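Local atomic coordinates of putative DD-carboxypeptidase TP_0574 (Treponema pallidum, PDB entry 1O75), a protein that binds penicillin and shows zinc-stimulated carboxypeptidase activity on synthetic depsipeptides, and is possibly a D,D-carboxypeptidase that reduces peptidoglycan cross-linking. Residues B[71-76]-B[136-141]; B[250-255]-B[292-297]; B[298-303]-B[329-334]; B[339-344]-B[398-403]. The protein carries 2 engineered substitutions. All coordinates share one frame; numbering follows the deposited sequence.

Contact 1 (B[71-76]-B[136-141]). With XE (xenon), chain G.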
# COMPACT_ATOMS: atom_id res chain seq x y z
N VAL B 71 -13.83 -12.47 -19.56
CA VAL B 71 -12.40 -12.76 -19.55
C VAL B 71 -12.00 -14.16 -19.97
O VAL B 71 -12.71 -15.13 -19.66
CB VAL B 71 -11.85 -12.58 -18.11
CG1 VAL B 71 -10.34 -12.93 -18.05
CG2 VAL B 71 -12.13 -11.16 -17.62
N GLU B 72 -10.87 -14.28 -20.66
CA GLU B 72 -10.33 -15.59 -21.01
C GLU B 72 -8.90 -15.59 -20.52
O GLU B 72 -8.21 -14.56 -20.59
CB GLU B 72 -10.32 -15.84 -22.53
CG GLU B 72 -11.68 -16.04 -23.16
CD GLU B 72 -11.57 -16.26 -24.65
OE1 GLU B 72 -11.04 -15.38 -25.36
OE2 GLU B 72 -12.01 -17.32 -25.13
N VAL B 73 -8.44 -16.73 -20.02
CA VAL B 73 -7.07 -16.84 -19.57
C VAL B 73 -6.43 -18.03 -20.26
O VAL B 73 -7.10 -19.01 -20.60
CB VAL B 73 -6.97 -17.02 -18.02
CG1 VAL B 73 -7.43 -15.74 -17.33
CG2 VAL B 73 -7.83 -18.17 -17.57
N LEU B 74 -5.14 -17.90 -20.51
CA LEU B 74 -4.33 -18.93 -21.14
C LEU B 74 -3.30 -19.35 -20.10
O LEU B 74 -2.71 -18.49 -19.44
CB LEU B 74 -3.60 -18.37 -22.35
CG LEU B 74 -2.67 -19.34 -23.08
CD1 LEU B 74 -3.52 -20.31 -23.88
CD2 LEU B 74 -1.72 -18.57 -24.01
N GLY B 75 -3.08 -20.66 -19.97
CA GLY B 75 -2.09 -21.14 -19.02
C GLY B 75 -1.24 -22.28 -19.54
O GLY B 75 -1.62 -22.95 -20.52
N GLU B 76 -0.09 -22.51 -18.90
CA GLU B 76 0.81 -23.59 -19.30
C GLU B 76 0.74 -24.71 -18.28
O GLU B 76 0.66 -24.47 -17.06
CB GLU B 76 2.25 -23.10 -19.37
CG GLU B 76 2.45 -21.90 -20.23
CD GLU B 76 3.89 -21.44 -20.28
OE1 GLU B 76 4.61 -21.62 -19.27
OE2 GLU B 76 4.29 -20.88 -21.31
N SER B 136 -2.90 -17.84 -9.52
CA SER B 136 -1.80 -17.83 -10.46
C SER B 136 -1.96 -19.03 -11.41
O SER B 136 -1.18 -19.21 -12.33
CB SER B 136 -0.47 -17.91 -9.70
OG SER B 136 -0.54 -18.97 -8.75
N SER B 137 -3.00 -19.82 -11.19
CA SER B 137 -3.24 -20.98 -12.05
C SER B 137 -4.72 -21.32 -12.03
O SER B 137 -5.49 -20.73 -11.27
CB SER B 137 -2.45 -22.19 -11.52
OG SER B 137 -3.01 -22.63 -10.29
N PHE B 138 -5.12 -22.26 -12.88
CA PHE B 138 -6.50 -22.72 -12.95
C PHE B 138 -6.55 -24.23 -13.26
O PHE B 138 -5.58 -24.79 -13.75
CB PHE B 138 -7.30 -21.92 -14.00
CG PHE B 138 -6.78 -22.07 -15.41
CD1 PHE B 138 -7.25 -23.10 -16.23
CD2 PHE B 138 -5.85 -21.17 -15.92
CE1 PHE B 138 -6.80 -23.23 -17.53
CE2 PHE B 138 -5.39 -21.30 -17.23
CZ PHE B 138 -5.86 -22.32 -18.04
N MET B 139 -7.69 -24.85 -12.99
CA MET B 139 -7.86 -26.29 -13.21
C MET B 139 -8.71 -26.64 -14.43
O MET B 139 -9.79 -26.08 -14.64
CB MET B 139 -8.53 -26.94 -12.00
CG MET B 139 -7.77 -26.85 -10.71
SD MET B 139 -6.23 -27.72 -10.76
CE MET B 139 -5.49 -27.12 -9.20
N VAL B 140 -8.23 -27.60 -15.21
CA VAL B 140 -8.95 -28.09 -16.38
C VAL B 140 -8.87 -29.62 -16.34
O VAL B 140 -7.79 -30.20 -16.48
CB VAL B 140 -8.33 -27.58 -17.70
CG1 VAL B 140 -9.07 -28.18 -18.89
CG2 VAL B 140 -8.41 -26.08 -17.76
N ASP B 141 -10.02 -30.26 -16.16
CA ASP B 141 -10.09 -31.71 -16.09
C ASP B 141 -9.08 -32.23 -15.08
O ASP B 141 -8.26 -33.08 -15.40
CB ASP B 141 -9.79 -32.37 -17.44
CG ASP B 141 -10.88 -32.14 -18.46
OD1 ASP B 141 -12.07 -32.25 -18.08
OD2 ASP B 141 -10.55 -31.85 -19.63
XE XE G . -5.98 -15.50 -23.38
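F138 turns a ring edge to the backbone of L74 and G75 and touches the V73 side chain, where two strands of one mixed, curled beta-sheet in the Tp47 domain a region pass nearly at right angles (87°). Strands 69-85 and 137-140 both pair with strand 143-163, and F138 bridges the gap between them.

The apolar part is a single methyl: V73 CG2 sits 4.0 Å from both F138 CD2 and F138 CE2, approaching the ring obliquely as the two side chains slide past each other in opposite directions. F138 CG stands between its own backbone N and carbonyl carbon (chi1 62°), which sends the ring out toward strand 69-85. V105 and L131 add further apolar cover to F138.

The backbone part is an edge contact. G75 N sits near the ring plane, 3.6 Å from F138 CE2, and G75 brings no side chain between the main chain and the aromatic edge. L74 C meets the same edge atom at 4.1 Å.

The CB of L74 leaves the other way and lies 3.9 Å from a xenon atom, whose pocket E72, M104 and K151 also line. The closest approach of this segment to xenon is E72 O, at 3.7 Å, followed by L74 N at 3.8 Å.

Contact 2 (B[250-255]-B[292-297]). With XE (xenon), chain F.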
# COMPACT_ATOMS: atom_id res chain seq x y z
N ASP B 250 -18.27 -3.50 -2.89
CA ASP B 250 -19.54 -3.52 -3.62
C ASP B 250 -19.42 -2.59 -4.83
O ASP B 250 -19.95 -2.87 -5.90
CB ASP B 250 -20.70 -3.04 -2.73
CG ASP B 250 -21.17 -4.10 -1.73
OD1 ASP B 250 -20.91 -5.30 -1.96
OD2 ASP B 250 -21.81 -3.73 -0.72
N TYR B 251 -18.72 -1.48 -4.66
CA TYR B 251 -18.56 -0.57 -5.78
C TYR B 251 -17.69 -1.17 -6.90
O TYR B 251 -18.12 -1.22 -8.06
CB TYR B 251 -17.96 0.76 -5.32
CG TYR B 251 -17.85 1.78 -6.46
CD1 TYR B 251 -18.98 2.45 -6.93
CD2 TYR B 251 -16.62 2.04 -7.08
CE1 TYR B 251 -18.91 3.38 -7.98
CE2 TYR B 251 -16.53 2.97 -8.15
CZ TYR B 251 -17.68 3.63 -8.59
OH TYR B 251 -17.62 4.49 -9.67
N VAL B 252 -16.48 -1.64 -6.60
CA VAL B 252 -15.67 -2.18 -7.69
C VAL B 252 -16.32 -3.41 -8.29
O VAL B 252 -16.09 -3.71 -9.46
CB VAL B 252 -14.19 -2.51 -7.25
CG1 VAL B 252 -13.45 -1.23 -6.91
CG2 VAL B 252 -14.18 -3.48 -6.04
N MET B 253 -17.15 -4.12 -7.53
CA MET B 253 -17.80 -5.32 -8.09
C MET B 253 -18.93 -4.92 -9.04
O MET B 253 -19.51 -5.76 -9.71
CB MET B 253 -18.33 -6.23 -6.99
CG MET B 253 -17.23 -7.00 -6.23
SD MET B 253 -16.28 -8.10 -7.33
CE MET B 253 -14.73 -8.09 -6.56
N ASN B 254 -19.24 -3.62 -9.08
CA ASN B 254 -20.25 -3.11 -10.00
C ASN B 254 -19.65 -2.10 -10.99
O ASN B 254 -20.34 -1.55 -11.87
CB ASN B 254 -21.38 -2.47 -9.20
CG ASN B 254 -22.33 -3.52 -8.66
OD1 ASN B 254 -23.03 -4.18 -9.43
ND2 ASN B 254 -22.33 -3.71 -7.35
N PHE B 255 -18.34 -1.88 -10.85
CA PHE B 255 -17.64 -0.95 -11.73
C PHE B 255 -17.54 -1.45 -13.16
O PHE B 255 -17.17 -2.60 -13.41
CB PHE B 255 -16.22 -0.69 -11.22
CG PHE B 255 -15.39 0.17 -12.14
CD1 PHE B 255 -15.50 1.57 -12.08
CD2 PHE B 255 -14.49 -0.40 -13.03
CE1 PHE B 255 -14.69 2.37 -12.89
CE2 PHE B 255 -13.68 0.39 -13.85
CZ PHE B 255 -13.78 1.79 -13.77
N PRO B 292 -9.93 2.65 -0.75
CA PRO B 292 -10.97 2.92 -1.76
C PRO B 292 -10.45 3.78 -2.91
O PRO B 292 -10.85 4.93 -3.09
CB PRO B 292 -12.07 3.60 -0.93
CG PRO B 292 -11.25 4.45 0.02
CD PRO B 292 -10.08 3.53 0.43
N ARG B 293 -9.56 3.19 -3.69
CA ARG B 293 -8.93 3.91 -4.78
C ARG B 293 -9.18 3.29 -6.15
O ARG B 293 -9.23 2.07 -6.29
CB ARG B 293 -7.43 3.97 -4.50
CG ARG B 293 -6.53 4.45 -5.63
CD ARG B 293 -5.07 4.48 -5.15
NE ARG B 293 -4.69 3.17 -4.62
CZ ARG B 293 -3.92 2.95 -3.56
NH1 ARG B 293 -3.42 3.96 -2.86
NH2 ARG B 293 -3.68 1.70 -3.18
N ILE B 294 -9.38 4.13 -7.16
CA ILE B 294 -9.51 3.65 -8.53
C ILE B 294 -8.55 4.52 -9.31
O ILE B 294 -8.57 5.74 -9.17
CB ILE B 294 -10.93 3.80 -9.06
CG1 ILE B 294 -11.85 2.85 -8.27
CG2 ILE B 294 -10.97 3.41 -10.56
CD1 ILE B 294 -13.18 2.67 -8.89
N SER B 295 -7.67 3.89 -10.08
CA SER B 295 -6.68 4.64 -10.86
C SER B 295 -7.01 4.61 -12.36
O SER B 295 -7.45 3.59 -12.89
CB SER B 295 -5.29 4.08 -10.61
OG SER B 295 -4.99 4.18 -9.22
N CYS B 296 -6.79 5.75 -13.01
CA CYS B 296 -7.07 5.92 -14.44
C CYS B 296 -5.80 6.47 -15.07
O CYS B 296 -5.26 7.45 -14.57
CB CYS B 296 -8.18 6.97 -14.64
SG CYS B 296 -9.68 6.55 -13.83
N GLY B 297 -5.35 5.86 -16.16
CA GLY B 297 -4.16 6.35 -16.80
C GLY B 297 -4.36 6.61 -18.28
O GLY B 297 -5.37 6.20 -18.86
XE XE F . -6.34 9.57 -16.99
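The Y251 ring meets I294 at its edge: I294 CD1 lies near the ring plane, 3.4 Å from Y251 CE2, and the two side chains cross at about a right angle. F255 offers its ring to the same methyl obliquely, F255 CD1 standing 4.1 Å from I294 CD1. Beyond the two segments, Y322 makes an edge-to-face stack with Y251, and W286 meets the F255 ring with its plane at about 85°.

V252 CG1 is a looser third neighbour, 4.4 Å from I294 CD1. One atom of the strand thus carries all three contacts. The extended second torsion of I294 (chi2 -167°) holds CD1 out from the strand.

Toward the end of helix 245-252 the chain turns. N254 N bonds to Y251 O at 2.8 Å, and N254 ND2 reaches back to D250 O at 2.9 Å, tilted from the carbonyl plane. Helix and turn so pack on strand 293-298, in the Tp47 domain C region, with L235 of the neighbouring strand 229-237 touching both Y251 and I294.

Farther along the strand, C296 O is 3.4 Å from xenon, and R293 holds a sulfated sugar. Between the segments themselves the contact is wholly apolar and buried, implying cohesion by dispersion and exclusion of water.

Contact 3 (B[298-303]-B[329-334])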
# COMPACT_ATOMS: atom_id res chain seq x y z
N ILE B 298 -3.40 7.28 -18.89
CA ILE B 298 -3.52 7.55 -20.31
C ILE B 298 -2.14 7.56 -20.96
O ILE B 298 -1.15 7.89 -20.31
CB ILE B 298 -4.23 8.91 -20.54
CG1 ILE B 298 -4.59 9.08 -22.02
CG2 ILE B 298 -3.31 10.08 -20.08
CD1 ILE B 298 -5.39 10.36 -22.29
N ASN B 299 -2.08 7.13 -22.20
CA ASN B 299 -0.83 7.19 -22.96
C ASN B 299 -1.24 7.94 -24.21
O ASN B 299 -2.03 7.44 -25.00
CB ASN B 299 -0.29 5.82 -23.34
CG ASN B 299 1.03 5.92 -24.09
OD1 ASN B 299 1.08 6.45 -25.20
ND2 ASN B 299 2.11 5.43 -23.47
N TYR B 300 -0.71 9.15 -24.39
CA TYR B 300 -1.11 9.98 -25.53
C TYR B 300 -0.89 9.32 -26.88
O TYR B 300 -1.49 9.72 -27.87
CB TYR B 300 -0.37 11.32 -25.46
CG TYR B 300 -0.55 12.01 -24.13
CD1 TYR B 300 0.55 12.56 -23.45
CD2 TYR B 300 -1.82 12.12 -23.53
CE1 TYR B 300 0.39 13.20 -22.22
CE2 TYR B 300 -1.99 12.77 -22.31
CZ TYR B 300 -0.88 13.31 -21.66
OH TYR B 300 -1.03 13.95 -20.46
N GLY B 301 -0.04 8.30 -26.92
CA GLY B 301 0.25 7.65 -28.19
C GLY B 301 -0.65 6.48 -28.57
O GLY B 301 -0.48 5.93 -29.65
N PHE B 302 -1.59 6.09 -27.71
CA PHE B 302 -2.48 4.98 -28.05
C PHE B 302 -3.48 5.44 -29.08
O PHE B 302 -3.93 6.58 -29.05
CB PHE B 302 -3.25 4.48 -26.82
CG PHE B 302 -2.38 3.80 -25.76
CD1 PHE B 302 -1.02 3.55 -25.97
CD2 PHE B 302 -2.96 3.37 -24.56
CE1 PHE B 302 -0.25 2.89 -24.99
CE2 PHE B 302 -2.22 2.72 -23.59
CZ PHE B 302 -0.85 2.48 -23.80
N ASP B 303 -3.87 4.56 -29.99
CA ASP B 303 -4.83 4.96 -31.01
C ASP B 303 -6.16 5.43 -30.44
O ASP B 303 -6.77 6.37 -30.97
CB ASP B 303 -5.10 3.83 -32.00
CG ASP B 303 -3.87 3.45 -32.81
OD1 ASP B 303 -2.93 4.28 -32.94
OD2 ASP B 303 -3.84 2.31 -33.31
N VAL B 329 -8.96 16.58 -13.28
CA VAL B 329 -7.53 16.50 -12.99
C VAL B 329 -6.74 17.16 -14.10
O VAL B 329 -7.20 17.26 -15.23
CB VAL B 329 -7.08 15.01 -12.85
CG1 VAL B 329 -7.24 14.27 -14.18
CG2 VAL B 329 -5.64 14.97 -12.44
N ARG B 330 -5.55 17.62 -13.78
CA ARG B 330 -4.71 18.26 -14.79
C ARG B 330 -3.39 17.49 -14.94
O ARG B 330 -2.75 17.16 -13.94
CB ARG B 330 -4.40 19.71 -14.41
CG ARG B 330 -3.56 20.44 -15.49
CD ARG B 330 -2.98 21.75 -14.97
NE ARG B 330 -2.01 22.29 -15.92
CZ ARG B 330 -1.23 23.33 -15.66
NH1 ARG B 330 -1.30 23.93 -14.48
NH2 ARG B 330 -0.39 23.78 -16.58
N PHE B 331 -3.01 17.19 -16.18
CA PHE B 331 -1.74 16.51 -16.41
C PHE B 331 -0.79 17.56 -17.01
O PHE B 331 -1.08 18.15 -18.04
CB PHE B 331 -1.91 15.31 -17.35
CG PHE B 331 -2.82 14.23 -16.81
CD1 PHE B 331 -2.78 13.87 -15.46
CD2 PHE B 331 -3.68 13.53 -17.67
CE1 PHE B 331 -3.58 12.82 -14.96
CE2 PHE B 331 -4.48 12.47 -17.20
CZ PHE B 331 -4.43 12.12 -15.83
N LEU B 332 0.33 17.78 -16.34
CA LEU B 332 1.32 18.76 -16.75
C LEU B 332 2.10 18.41 -18.01
O LEU B 332 2.22 17.24 -18.37
CB LEU B 332 2.31 19.00 -15.60
CG LEU B 332 1.63 19.64 -14.38
CD1 LEU B 332 2.53 19.53 -13.17
CD2 LEU B 332 1.29 21.11 -14.70
N PRO B 333 2.65 19.44 -18.68
CA PRO B 333 3.43 19.29 -19.91
C PRO B 333 4.72 18.56 -19.57
O PRO B 333 5.17 18.56 -18.42
CB PRO B 333 3.73 20.72 -20.33
CG PRO B 333 2.63 21.51 -19.71
CD PRO B 333 2.45 20.86 -18.37
N LYS B 334 5.32 17.95 -20.58
CA LYS B 334 6.57 17.23 -20.42
C LYS B 334 7.72 18.23 -20.50
O LYS B 334 7.73 19.07 -21.40
CB LYS B 334 6.73 16.20 -21.55
CG LYS B 334 7.97 15.34 -21.43
CD LYS B 334 8.07 14.37 -22.60
CE LYS B 334 9.19 13.37 -22.39
NZ LYS B 334 10.51 14.03 -22.17
O HOH W 1 1.16 14.64 -18.98
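Y300 OH shares a water with L332 O: the water lies 2.7 Å from Y300 OH, at the edge of the tyrosine ring and in its plane, and donates to L332 O at 2.9 Å. This bridge ties the turn to the chain just after strand 325-331. The hydroxyl also rests on F331, with Y300 OH 3.5 Å from F331 CB and oblique to the F331 ring.

Residues 299-302 form a type I beta turn, closed by F302 N to N299 O at 3.1 Å and reinforced by an Asx turn in which N299 OD1 accepts from G301 N at 2.8 Å, in the carbonyl plane. N299 CB lies over the centre of one face of the F302 ring. In the Tp47 domain C region the turn follows strand 293-298, and F331 belongs to the edge strand of a second antiparallel sheet, so the contact runs from one sheet to the other.

I298 supplies the apolar share: with CG1 anti to the backbone N (chi1 -170°), CG2 falls between N and the carbonyl carbon and reaches F331 CE2 at 3.9 Å. Y313 touches I298, Y300 and F331 alike. F331 also lines a xenon pocket with Y260, C296 and G297.

Contact 4 (B[339-344]-B[398-403])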
# COMPACT_ATOMS: atom_id res chain seq x y z
N ILE B 339 17.88 17.66 -18.08
CA ILE B 339 18.45 17.82 -16.75
C ILE B 339 19.59 16.84 -16.46
O ILE B 339 19.61 15.71 -16.96
CB ILE B 339 17.32 17.65 -15.71
CG1 ILE B 339 17.88 17.70 -14.29
CG2 ILE B 339 16.58 16.35 -15.96
CD1 ILE B 339 18.39 19.05 -13.88
N ASP B 340 20.55 17.28 -15.64
CA ASP B 340 21.70 16.46 -15.27
C ASP B 340 21.72 16.27 -13.76
O ASP B 340 21.64 17.24 -13.00
CB ASP B 340 23.01 17.13 -15.69
CG ASP B 340 23.12 17.31 -17.19
OD1 ASP B 340 23.12 16.30 -17.92
OD2 ASP B 340 23.20 18.48 -17.62
N ILE B 341 21.84 15.02 -13.33
CA ILE B 341 21.86 14.70 -11.90
C ILE B 341 23.09 13.89 -11.49
O ILE B 341 23.55 13.01 -12.23
CB ILE B 341 20.59 13.91 -11.52
CG1 ILE B 341 19.34 14.75 -11.80
CG2 ILE B 341 20.64 13.51 -10.05
CD1 ILE B 341 18.05 13.96 -11.76
N GLY B 342 23.63 14.19 -10.32
CA GLY B 342 24.80 13.48 -9.83
C GLY B 342 24.78 13.31 -8.33
O GLY B 342 24.35 14.21 -7.60
N LEU B 343 25.23 12.15 -7.86
CA LEU B 343 25.26 11.85 -6.42
C LEU B 343 26.69 11.59 -5.93
O LEU B 343 27.40 10.73 -6.46
CB LEU B 343 24.39 10.63 -6.11
CG LEU B 343 22.89 10.78 -6.36
CD1 LEU B 343 22.23 9.40 -6.31
CD2 LEU B 343 22.29 11.72 -5.31
N LYS B 344 27.10 12.33 -4.90
CA LYS B 344 28.44 12.19 -4.35
C LYS B 344 28.41 12.43 -2.84
O LYS B 344 28.16 13.54 -2.37
CB LYS B 344 29.39 13.19 -5.02
CG LYS B 344 30.85 13.02 -4.67
CD LYS B 344 31.70 14.04 -5.41
CE LYS B 344 33.18 13.83 -5.17
NZ LYS B 344 34.01 14.84 -5.91
N VAL B 398 16.46 8.72 -8.90
CA VAL B 398 16.18 10.08 -8.44
C VAL B 398 14.97 10.60 -9.20
O VAL B 398 15.01 10.74 -10.43
CB VAL B 398 17.35 11.06 -8.72
CG1 VAL B 398 17.02 12.43 -8.14
CG2 VAL B 398 18.63 10.52 -8.13
N GLU B 399 13.89 10.87 -8.48
CA GLU B 399 12.71 11.40 -9.12
C GLU B 399 12.65 12.89 -8.83
O GLU B 399 12.81 13.32 -7.69
CB GLU B 399 11.44 10.72 -8.59
CG GLU B 399 10.17 11.33 -9.19
CD GLU B 399 8.91 10.59 -8.83
OE1 GLU B 399 8.82 9.39 -9.14
OE2 GLU B 399 8.00 11.21 -8.23
N VAL B 400 12.44 13.68 -9.88
CA VAL B 400 12.35 15.12 -9.72
C VAL B 400 10.96 15.59 -10.09
O VAL B 400 10.50 15.35 -11.20
CB VAL B 400 13.36 15.85 -10.63
CG1 VAL B 400 13.19 17.36 -10.50
CG2 VAL B 400 14.78 15.44 -10.25
N ARG B 401 10.29 16.22 -9.14
CA ARG B 401 8.96 16.75 -9.38
C ARG B 401 9.07 18.25 -9.63
O ARG B 401 9.59 18.99 -8.79
CB ARG B 401 8.04 16.48 -8.18
CG ARG B 401 7.58 15.04 -8.08
CD ARG B 401 6.60 14.85 -6.94
NE ARG B 401 7.26 14.92 -5.64
CZ ARG B 401 7.98 13.93 -5.11
NH1 ARG B 401 8.13 12.79 -5.76
NH2 ARG B 401 8.54 14.09 -3.92
N PHE B 402 8.61 18.70 -10.79
CA PHE B 402 8.64 20.12 -11.11
C PHE B 402 7.28 20.73 -10.80
O PHE B 402 6.29 20.02 -10.60
CB PHE B 402 8.96 20.35 -12.59
CG PHE B 402 10.18 19.62 -13.06
CD1 PHE B 402 10.06 18.39 -13.70
CD2 PHE B 402 11.45 20.17 -12.90
CE1 PHE B 402 11.18 17.72 -14.18
CE2 PHE B 402 12.58 19.51 -13.37
CZ PHE B 402 12.45 18.28 -14.01
N LYS B 403 7.23 22.05 -10.79
CA LYS B 403 6.00 22.76 -10.51
C LYS B 403 5.10 22.84 -11.74
O LYS B 403 3.89 22.70 -11.64
CB LYS B 403 6.34 24.17 -10.03
CG LYS B 403 5.18 24.91 -9.38
CD LYS B 403 5.60 26.35 -9.10
CE LYS B 403 4.64 27.06 -8.17
NZ LYS B 403 5.13 28.44 -7.89
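Strands 340-344 and 398-401 run at 133° to each other, their axes 9.7 Å apart at closest approach, too far for main-chain pairing. They belong to two different antiparallel sheets, of which 340-344 is an edge strand, packed on each other in the C-terminal part of the chain in a way consistent with a beta-sandwich.

I341 is central to the interface. Its CD1 reaches V400 CG2 at 3.9 Å and V398 CG1 at 4.1 Å, and its other branch, CG2, comes within 4.1 Å of V398 CG2. I341 and V398 point at one another tip to tip, whereas I341 and V400 slide past each other in opposite directions. Having CG1 anti to the carbonyl carbon (chi1 -61°) and CD1 extended lets the isoleucine put one branch on each methyl of V398. L343 passes alongside V398 in the same sliding manner, L343 CD1 meeting V398 CG2 at 4.2 Å. L348 of strand 347-351 and V412 of strand 408-412 touch both I341 and L343, extending the apolar layer.

The other side of strand 398-401 carries buried charges, satisfied by salt bridges. E399 turns away from the interface and pairs with R409 as well as R401, and R401 also pairs with D364 and D376. R401 NH1 stands 2.9 Å from E399 OE2, with the oxygen in the guanidinium plane but the nitrogen above the carboxylate plane.

In the fold
From the N terminus, the four contacts follow one another in series; none nests in or crosses another. Contact 1 closes a loop of mostly strand within the domain a region, joining two parts of its curled sheet. About 25 Å away between centres, contact 2 ties helix 245-252 and the turn after it to strand 293-298 of the domain C region. The end of that strand leads directly into contact 3, which bridges to the outermost strand 325-331 of the next sheet; a xenon pocket draws on both contacts. Strand 340-344 follows strand 325-331 in sequence and opens contact 4, where two sheets of the C-terminal part pack on each other. Contacts 3 and 4 meet where L332 CD1 packs 3.8 Å from K403 O.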